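Local coordinates for protein Succinylglutamatedesuccinylase/aspartoacylase (Rhodobacter sphaeroides 2.4.1, PDB 3CDX) that probably hydrolyses amide bonds other than peptide bonds, as a metal-dependent member of the succinylglutamate desuccinylase/aspartoacylase family, and here holds a calcium ion, at residues M97-I100 against Q101-T104; R326-R329 against G330-V333; L166-P169 against A170-A173; N222-G225 against V226-G229. All coordinates share one frame; numbering follows the deposited sequence. Where two conformers were deposited one is given.

Interaction 1: residues M97-I100 against Q101-T104; sequences MPAI and QSDT
Met97 and Gln101 meet one turn apart in a local contact along the short helix 97-102, which ends here close to the metal site: the side chain of Ala99 lies about 6 Å from that of His63, a calcium ligand. Gln101 N gives a hydrogen bond of 2.9 Å to Met97 O, and Ser102 N follows on Pro98 O at 3.1 Å. Pro98 suits the first turn, where its missing N-H costs no helical bond. The bent Met97 side chain brings CE to 4.0 Å from Gln101 CG, the two chains crossing obliquely. Gln101 lies on the exposed face, whereas Met97 is buried against Val41 and Ile43 of strand 40-50.

At the end of the helix Asp103 takes up positive phi (58°) and the chain reverses. Thr104 N then bonds to Ala99 O at 2.8 Å, in the carbonyl plane, while Asp103 N reaches Ile100 O at 3.0 Å from above its carbonyl plane. The small Ala99 lets the reversed chain come close, with its CB 3.3 Å from Thr104 O. Two polar ends turn to other loops: Thr104 OG1 bonds to Leu106 O, and Asp103 OD1 to Tyr67 OH, beside the calcium ligand Glu66 in sequence. The left-handed residue and the pair of bonds from Asp103 N and Thr104 N make a Schellman motif, a common C-terminal helix cap.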
loop_
_atom_site.group_PDB
_atom_site.type_symbol
_atom_site.label_atom_id
_atom_site.label_comp_id
_atom_site.label_asym_id
_atom_site.label_seq_id
_atom_site.Cartn_x
_atom_site.Cartn_y
_atom_site.Cartn_z
ATOM N N MET A 97 -5.236 -11.905 17.381
ATOM C CA MET A 97 -4.550 -10.714 17.906
ATOM C C MET A 97 -4.100 -9.684 16.866
ATOM O O MET A 97 -4.329 -8.488 17.049
ATOM C CB MET A 97 -3.367 -11.112 18.789
ATOM C CG MET A 97 -3.781 -11.322 20.280
ATOM S SD MET A 97 -4.574 -9.861 21.064
ATOM C CE MET A 97 -3.538 -8.519 20.750
ATOM N N PRO A 98 -3.486 -10.139 15.745
ATOM C CA PRO A 98 -3.122 -9.093 14.746
ATOM C C PRO A 98 -4.309 -8.304 14.182
ATOM O O PRO A 98 -4.195 -7.088 13.933
ATOM C CB PRO A 98 -2.385 -9.886 13.642
ATOM C CG PRO A 98 -1.932 -11.223 14.345
ATOM C CD PRO A 98 -3.054 -11.503 15.330
ATOM N N ALA A 99 -5.440 -8.967 13.962
ATOM C CA ALA A 99 -6.621 -8.273 13.421
ATOM C C ALA A 99 -7.270 -7.403 14.490
ATOM O O ALA A 99 -7.918 -6.386 14.187
ATOM C CB ALA A 99 -7.637 -9.289 12.862
ATOM N N ILE A 100 -7.128 -7.836 15.743
ATOM C CA ILE A 100 -7.584 -7.060 16.896
ATOM C C ILE A 100 -6.812 -5.721 16.931
ATOM O O ILE A 100 -7.408 -4.635 17.047
ATOM C CB ILE A 100 -7.424 -7.891 18.193
ATOM C CG1 ILE A 100 -8.490 -8.983 18.220
ATOM C CG2 ILE A 100 -7.524 -7.009 19.478
ATOM C CD1 ILE A 100 -8.383 -9.938 19.418
ATOM N N GLN A 101 -5.495 -5.815 16.754
ATOM C CA GLN A 101 -4.630 -4.629 16.754
ATOM C C GLN A 101 -4.997 -3.687 15.640
ATOM O O GLN A 101 -5.074 -2.472 15.854
ATOM C CB GLN A 101 -3.154 -5.037 16.709
ATOM C CG GLN A 101 -2.787 -5.709 18.031
ATOM C CD GLN A 101 -1.369 -6.248 18.117
ATOM O OE1 GLN A 101 -0.650 -5.929 19.069
ATOM N NE2 GLN A 101 -0.971 -7.102 17.152
ATOM N N SER A 102 -5.259 -4.240 14.452
ATOM C CA SER A 102 -5.644 -3.405 13.301
ATOM C C SER A 102 -7.145 -3.037 13.305
ATOM O O SER A 102 -7.630 -2.240 12.455
ATOM C CB SER A 102 -5.259 -4.089 11.998
ATOM O OG SER A 102 -5.998 -5.271 11.888
ATOM N N ASP A 103 -7.895 -3.595 14.255
ATOM C CA ASP A 103 -9.347 -3.349 14.310
ATOM C C ASP A 103 -10.027 -3.761 13.014
ATOM O O ASP A 103 -10.894 -3.061 12.499
ATOM C CB ASP A 103 -9.703 -1.894 14.722
ATOM C CG ASP A 103 -11.205 -1.715 15.106
ATOM O OD1 ASP A 103 -11.923 -2.718 15.268
ATOM O OD2 ASP A 103 -11.671 -0.567 15.299
ATOM N N THR A 104 -9.646 -4.915 12.470
ATOM C CA THR A 104 -10.243 -5.338 11.208
ATOM C C THR A 104 -10.794 -6.752 11.302
ATOM O O THR A 104 -10.393 -7.521 12.159
ATOM C CB THR A 104 -9.225 -5.254 9.991
ATOM O OG1 THR A 104 -8.071 -6.036 10.293
ATOM C CG2 THR A 104 -8.778 -3.821 9.742
#

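Interaction 2: residues R326-R329 against G330-V333; sequences RVTR and GDAV
Asp331 ties itself back to Thr328 through two hydrogen bonds that run in opposite senses. Thr328 N donates to the carboxylate oxygen Asp331 OD2 at 2.9 Å and 165°, arriving from above the carboxylate plane, and Asp331 N returns a bond to Thr328 O at 2.9 Å. The second bond closes a type II beta turn. Asp331 CG stands beside its own backbone N (chi1 -71°), which swings the carboxylate back over Thr328, and OD2 comes within 3.6 Å of Thr328 CB. Gly330 fills the third turn position with phi 90°, where a CB would jam against Arg329 O.

Beyond the turn, Val327 CG1 meets Val333 CG1 at 3.7 Å, the two side chains lying nearly perpendicular. Both also touch Phe278 of strand 276-280, so branched apolar residues suit this buried side. Arg329 extends away to Glu42 of the third subunit and Asp302 of the fourth, with a salt bridge to each, while Asp331 OD1 bonds to Ser36 of the third.

The carboxylate is thus divided in its duties, OD2 fixing the turn from within and OD1 serving the subunit interface. Burial alone would disfavour the charge, but the donors at both oxygens would be expected to offset this and favour the carboxylate.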
loop_
_atom_site.group_PDB
_atom_site.type_symbol
_atom_site.label_atom_id
_atom_site.label_comp_id
_atom_site.label_asym_id
_atom_site.label_seq_id
_atom_site.Cartn_x
_atom_site.Cartn_y
_atom_site.Cartn_z
ATOM N N ARG A 326 -22.245 3.754 2.171
ATOM C CA ARG A 326 -22.021 3.416 0.792
ATOM C C ARG A 326 -21.970 1.890 0.665
ATOM O O ARG A 326 -21.075 1.246 1.210
ATOM C CB ARG A 326 -20.761 4.106 0.269
ATOM C CG ARG A 326 -20.422 3.745 -1.205
ATOM C CD ARG A 326 -19.378 4.715 -1.748
ATOM N NE ARG A 326 -18.869 4.378 -3.071
ATOM C CZ ARG A 326 -19.540 4.548 -4.215
ATOM N NH1 ARG A 326 -20.798 5.026 -4.215
ATOM N NH2 ARG A 326 -18.957 4.232 -5.372
ATOM N N VAL A 327 -22.957 1.309 -0.019
ATOM C CA VAL A 327 -23.044 -0.142 -0.153
ATOM C C VAL A 327 -22.553 -0.541 -1.532
ATOM O O VAL A 327 -22.599 0.257 -2.459
ATOM C CB VAL A 327 -24.514 -0.689 0.040
ATOM C CG1 VAL A 327 -25.028 -0.437 1.505
ATOM C CG2 VAL A 327 -25.466 -0.087 -1.000
ATOM N N THR A 328 -22.085 -1.780 -1.657
ATOM C CA THR A 328 -21.578 -2.276 -2.909
ATOM C C THR A 328 -22.614 -3.237 -3.491
ATOM O O THR A 328 -23.203 -4.018 -2.752
ATOM C CB THR A 328 -20.200 -2.970 -2.721
ATOM O OG1 THR A 328 -19.279 -2.045 -2.143
ATOM C CG2 THR A 328 -19.601 -3.410 -4.067
ATOM N N ARG A 329 -22.837 -3.159 -4.808
ATOM C CA ARG A 329 -23.619 -4.174 -5.548
ATOM C C ARG A 329 -23.306 -5.575 -5.021
ATOM O O ARG A 329 -22.134 -5.942 -4.897
ATOM C CB ARG A 329 -23.280 -4.127 -7.052
ATOM C CG ARG A 329 -24.009 -5.197 -7.893
ATOM C CD ARG A 329 -23.496 -5.235 -9.337
ATOM N NE ARG A 329 -24.163 -6.278 -10.132
ATOM C CZ ARG A 329 -24.263 -6.274 -11.465
ATOM N NH1 ARG A 329 -23.775 -5.272 -12.201
ATOM N NH2 ARG A 329 -24.889 -7.270 -12.061
ATOM N N GLY A 330 -24.338 -6.348 -4.713
ATOM C CA GLY A 330 -24.141 -7.658 -4.097
ATOM C C GLY A 330 -24.107 -7.773 -2.573
ATOM O O GLY A 330 -24.028 -8.872 -2.062
ATOM N N ASP A 331 -24.136 -6.655 -1.835
ATOM C CA ASP A 331 -24.168 -6.681 -0.359
ATOM C C ASP A 331 -25.600 -6.886 0.051
ATOM O O ASP A 331 -26.525 -6.419 -0.620
ATOM C CB ASP A 331 -23.751 -5.330 0.257
ATOM C CG ASP A 331 -22.251 -5.010 0.113
ATOM O OD1 ASP A 331 -21.424 -5.903 -0.185
ATOM O OD2 ASP A 331 -21.901 -3.827 0.322
ATOM N N ALA A 332 -25.808 -7.542 1.185
ATOM C CA ALA A 332 -27.144 -7.526 1.787
ATOM C C ALA A 332 -27.250 -6.231 2.597
ATOM O O ALA A 332 -26.281 -5.822 3.247
ATOM C CB ALA A 332 -27.339 -8.742 2.680
ATOM N N VAL A 333 -28.407 -5.582 2.573
ATOM C CA VAL A 333 -28.611 -4.377 3.393
ATOM C C VAL A 333 -29.550 -4.660 4.589
ATOM O O VAL A 333 -29.737 -3.822 5.487
ATOM C CB VAL A 333 -29.053 -3.182 2.523
ATOM C CG1 VAL A 333 -27.920 -2.809 1.548
ATOM C CG2 VAL A 333 -30.342 -3.474 1.753
#

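Interaction 3: residues L166-P169 against A170-A173; sequences LADP and ALRA
Leu166 and Arg172 join the loop after strand 160-163 to the first turn of helix 169-182, whose N-cap is Asp168. The close-fitting side is built around Arg172, the one buried residue here. Its chain bends at chi3 (66°) and folds back, so that NH1 donates to Leu166 O at 2.9 Å; the oxygen lies near the guanidinium plane, and the nitrogen nearly in line with its C=O bond. Pro169 CA sits over one face of the guanidinium, toward its rim, 3.9 Å above the plane. A salt bridge from NH2 to Asp342 fixes the group further, and its flat guanidinium thereby joins the loop to the last ordered residue of the chain. Leu166 CD1 packs on Leu171 CG at 3.6 Å, the two leucines crossing at a slant.

The exposed side is slacker. Asp168 is exposed, and both capping bonds to its OD1 are weak, 3.2 Å from Ala170 N and 3.3 Å from Leu171 N. Aspartate nevertheless suits the cap, since it can accept from N-H groups that have no preceding turn to bind, and Pro169 beside it has no N-H to satisfy. With CG anti to the backbone N (chi1 178°), the Asp168 carboxylate leans over the helix start, its CG 3.7 Å from Leu171 CB.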
loop_
_atom_site.group_PDB
_atom_site.type_symbol
_atom_site.label_atom_id
_atom_site.label_comp_id
_atom_site.label_asym_id
_atom_site.label_seq_id
_atom_site.Cartn_x
_atom_site.Cartn_y
_atom_site.Cartn_z
ATOM N N LEU A 166 -29.668 -28.482 13.044
ATOM C CA LEU A 166 -28.969 -29.736 13.120
ATOM C C LEU A 166 -29.963 -30.821 12.725
ATOM O O LEU A 166 -31.060 -30.883 13.282
ATOM C CB LEU A 166 -28.409 -29.938 14.537
ATOM C CG LEU A 166 -27.481 -28.790 14.996
ATOM C CD1 LEU A 166 -27.233 -28.840 16.485
ATOM C CD2 LEU A 166 -26.145 -28.742 14.226
ATOM N N ALA A 167 -29.584 -31.648 11.743
ATOM C CA ALA A 167 -30.435 -32.741 11.275
ATOM C C ALA A 167 -30.755 -33.666 12.430
ATOM O O ALA A 167 -31.860 -34.219 12.496
ATOM C CB ALA A 167 -29.754 -33.515 10.153
ATOM N N ASP A 168 -29.790 -33.793 13.344
ATOM C CA ASP A 168 -29.879 -34.635 14.528
ATOM C C ASP A 168 -30.743 -33.972 15.612
ATOM O O ASP A 168 -30.346 -32.976 16.191
ATOM C CB ASP A 168 -28.444 -34.886 15.032
ATOM C CG ASP A 168 -28.371 -35.734 16.316
ATOM O OD1 ASP A 168 -29.364 -35.888 17.062
ATOM O OD2 ASP A 168 -27.262 -36.235 16.583
ATOM N N PRO A 169 -31.945 -34.520 15.865
ATOM C CA PRO A 169 -32.932 -33.925 16.779
ATOM C C PRO A 169 -32.580 -33.857 18.251
ATOM O O PRO A 169 -33.047 -32.939 18.914
ATOM C CB PRO A 169 -34.193 -34.786 16.561
ATOM C CG PRO A 169 -33.978 -35.432 15.193
ATOM C CD PRO A 169 -32.494 -35.697 15.164
ATOM N N ALA A 170 -31.794 -34.803 18.775
ATOM C CA ALA A 170 -31.401 -34.768 20.187
ATOM C C ALA A 170 -30.331 -33.696 20.432
ATOM O O ALA A 170 -30.290 -33.053 21.504
ATOM C CB ALA A 170 -30.885 -36.113 20.645
ATOM N N LEU A 171 -29.462 -33.535 19.437
ATOM C CA LEU A 171 -28.453 -32.520 19.464
ATOM C C LEU A 171 -29.136 -31.151 19.314
ATOM O O LEU A 171 -28.726 -30.180 19.940
ATOM C CB LEU A 171 -27.414 -32.766 18.360
ATOM C CG LEU A 171 -26.190 -31.829 18.271
ATOM C CD1 LEU A 171 -25.413 -31.673 19.605
ATOM C CD2 LEU A 171 -25.285 -32.270 17.141
ATOM N N ARG A 172 -30.192 -31.107 18.512
ATOM C CA ARG A 172 -30.917 -29.878 18.235
ATOM C C ARG A 172 -31.566 -29.384 19.511
ATOM O O ARG A 172 -31.471 -28.200 19.852
ATOM C CB ARG A 172 -31.974 -30.103 17.162
ATOM C CG ARG A 172 -32.527 -28.792 16.603
ATOM C CD ARG A 172 -33.264 -28.988 15.319
ATOM N NE ARG A 172 -34.471 -29.780 15.511
ATOM C CZ ARG A 172 -34.737 -30.888 14.829
ATOM N NH1 ARG A 172 -33.887 -31.326 13.902
ATOM N NH2 ARG A 172 -35.865 -31.545 15.059
ATOM N N ALA A 173 -32.189 -30.314 20.236
ATOM C CA ALA A 173 -32.785 -30.015 21.537
ATOM C C ALA A 173 -31.728 -29.539 22.510
ATOM O O ALA A 173 -31.947 -28.603 23.296
ATOM C CB ALA A 173 -33.481 -31.249 22.098
#

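Interaction 4: residues N222-G225 against V226-G229; sequences NIEG and VRIG
Val226 N, Arg227 N, Ile228 N and Gly229 N each bond four residues back, to Asn222 O (2.9 Å from Val226 N), Ile223 O, Glu224 O and Gly225 O, making the regular first turns of helix 223-239.

Glu224 and Arg227 carry the side-chain contact, lying side by side and pointing the same way. Arg227 NE donates to Glu224 OE1 at 2.9 Å, and Arg227 NH2 to Glu224 OE2 at 2.8 Å. Both bonds are almost linear and meet the syn sides of the carboxylate, although its plane is turned 27° from that of the guanidinium. A bend in each chain allows this pairing: Glu224 folds at chi2 (-67°), and Arg227 at chi3 presents its NE edge. This is a side-on, two-nitrogen salt bridge between residues three apart on the helix, and Arg252 adds a second partner for OE1.

Asn222 is the N-cap. Its OD1 accepts from Gly225 N at 2.9 Å, well above the amide's carbonyl plane, serving an early N-H of the helix, while Glu68 accepts from Asn222 N. Tyr283 of the second subunit bonds to Ile223 N, so a neighbouring chain also meets the helix start. On the buried side Val226 CG2 rests 3.4 Å from Asn222 O, and the Val226 side chain also touches Ile71 of helix 68-79, a place that suits a compact, branched apolar residue. In the given conformer Ile228, likewise buried and apolar, touches Ala184 and Leu215.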
loop_
_atom_site.group_PDB
_atom_site.type_symbol
_atom_site.label_atom_id
_atom_site.label_comp_id
_atom_site.label_asym_id
_atom_site.label_seq_id
_atom_site.Cartn_x
_atom_site.Cartn_y
_atom_site.Cartn_z
ATOM N N ASN A 222 -21.491 -2.046 21.635
ATOM C CA ASN A 222 -22.944 -2.007 21.906
ATOM C C ASN A 222 -23.111 -2.292 23.406
ATOM O O ASN A 222 -22.742 -3.370 23.891
ATOM C CB ASN A 222 -23.669 -3.053 21.021
ATOM C CG ASN A 222 -25.194 -3.040 21.186
ATOM O OD1 ASN A 222 -25.685 -3.032 22.290
ATOM N ND2 ASN A 222 -25.940 -3.043 20.062
ATOM N N ILE A 223 -23.607 -1.298 24.138
ATOM C CA ILE A 223 -23.730 -1.393 25.594
ATOM C C ILE A 223 -24.620 -2.581 26.015
ATOM O O ILE A 223 -24.293 -3.306 26.964
ATOM C CB ILE A 223 -24.253 -0.056 26.174
ATOM C CG1 ILE A 223 -23.183 1.051 26.030
ATOM C CG2 ILE A 223 -24.692 -0.212 27.616
ATOM C CD1 ILE A 223 -23.702 2.477 26.369
ATOM N N GLU A 224 -25.746 -2.761 25.315
ATOM C CA GLU A 224 -26.672 -3.861 25.608
ATOM C C GLU A 224 -26.043 -5.191 25.235
ATOM O O GLU A 224 -26.255 -6.189 25.929
ATOM C CB GLU A 224 -27.983 -3.680 24.846
ATOM C CG GLU A 224 -28.961 -2.806 25.572
ATOM C CD GLU A 224 -29.474 -3.470 26.862
ATOM O OE1 GLU A 224 -28.890 -3.177 27.948
ATOM O OE2 GLU A 224 -30.424 -4.298 26.761
ATOM N N GLY A 225 -25.275 -5.190 24.131
ATOM C CA GLY A 225 -24.548 -6.337 23.665
ATOM C C GLY A 225 -23.524 -6.819 24.666
ATOM O O GLY A 225 -23.354 -8.009 24.845
ATOM N N VAL A 226 -22.822 -5.893 25.318
ATOM C CA VAL A 226 -21.851 -6.246 26.350
ATOM C C VAL A 226 -22.600 -6.857 27.557
ATOM O O VAL A 226 -22.145 -7.855 28.114
ATOM C CB VAL A 226 -21.036 -5.011 26.793
ATOM C CG1 VAL A 226 -20.226 -5.295 28.050
ATOM C CG2 VAL A 226 -20.104 -4.491 25.640
ATOM N N ARG A 227 -23.732 -6.260 27.948
ATOM C CA ARG A 227 -24.518 -6.741 29.080
ATOM C C ARG A 227 -25.069 -8.152 28.794
ATOM O O ARG A 227 -24.947 -9.015 29.599
ATOM C CB ARG A 227 -25.683 -5.779 29.394
ATOM C CG ARG A 227 -26.494 -6.173 30.695
ATOM C CD ARG A 227 -27.717 -5.243 30.955
ATOM N NE ARG A 227 -28.684 -5.322 29.849
ATOM C CZ ARG A 227 -29.576 -6.308 29.689
ATOM N NH1 ARG A 227 -29.645 -7.315 30.552
ATOM N NH2 ARG A 227 -30.401 -6.297 28.662
ATOM N N ILE A 228 -25.647 -8.358 27.621
ATOM C CA ILE A 228 -26.246 -9.648 27.265
ATOM C C ILE A 228 -25.174 -10.733 27.137
ATOM O O ILE A 228 -25.356 -11.867 27.601
ATOM C CB ILE A 228 -27.145 -9.500 26.014
ATOM C CG1 ILE A 228 -28.433 -8.735 26.380
ATOM C CG2 ILE A 228 -27.420 -10.853 25.312
ATOM C CD1 ILE A 228 -29.465 -9.514 27.240
ATOM N N GLY A 229 -24.034 -10.373 26.557
ATOM C CA GLY A 229 -22.909 -11.288 26.451
ATOM C C GLY A 229 -22.277 -11.676 27.772
ATOM O O GLY A 229 -22.006 -12.848 28.004
#

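Overall arrangement
All four contacts are local, but they hold different elements. Interactions 3 and 4 both cap a helix start, the first at the surface with an aspartate, the second in a more buried setting with an asparagine; interaction 1 finishes a helix instead, and interaction 2 is a buried turn between strands. The arginines of interactions 3 and 4 pair within their own chain, whereas Arg329 of interaction 2 reaches other subunits. Interactions 1 and 4, with centres about 21 Å apart, both touch the second subunit, and interaction 1 lies nearer the calcium. Interaction 3, met by no other chain of the assembly, lies across the chain's centre from interaction 1, their centres about 35 Å apart.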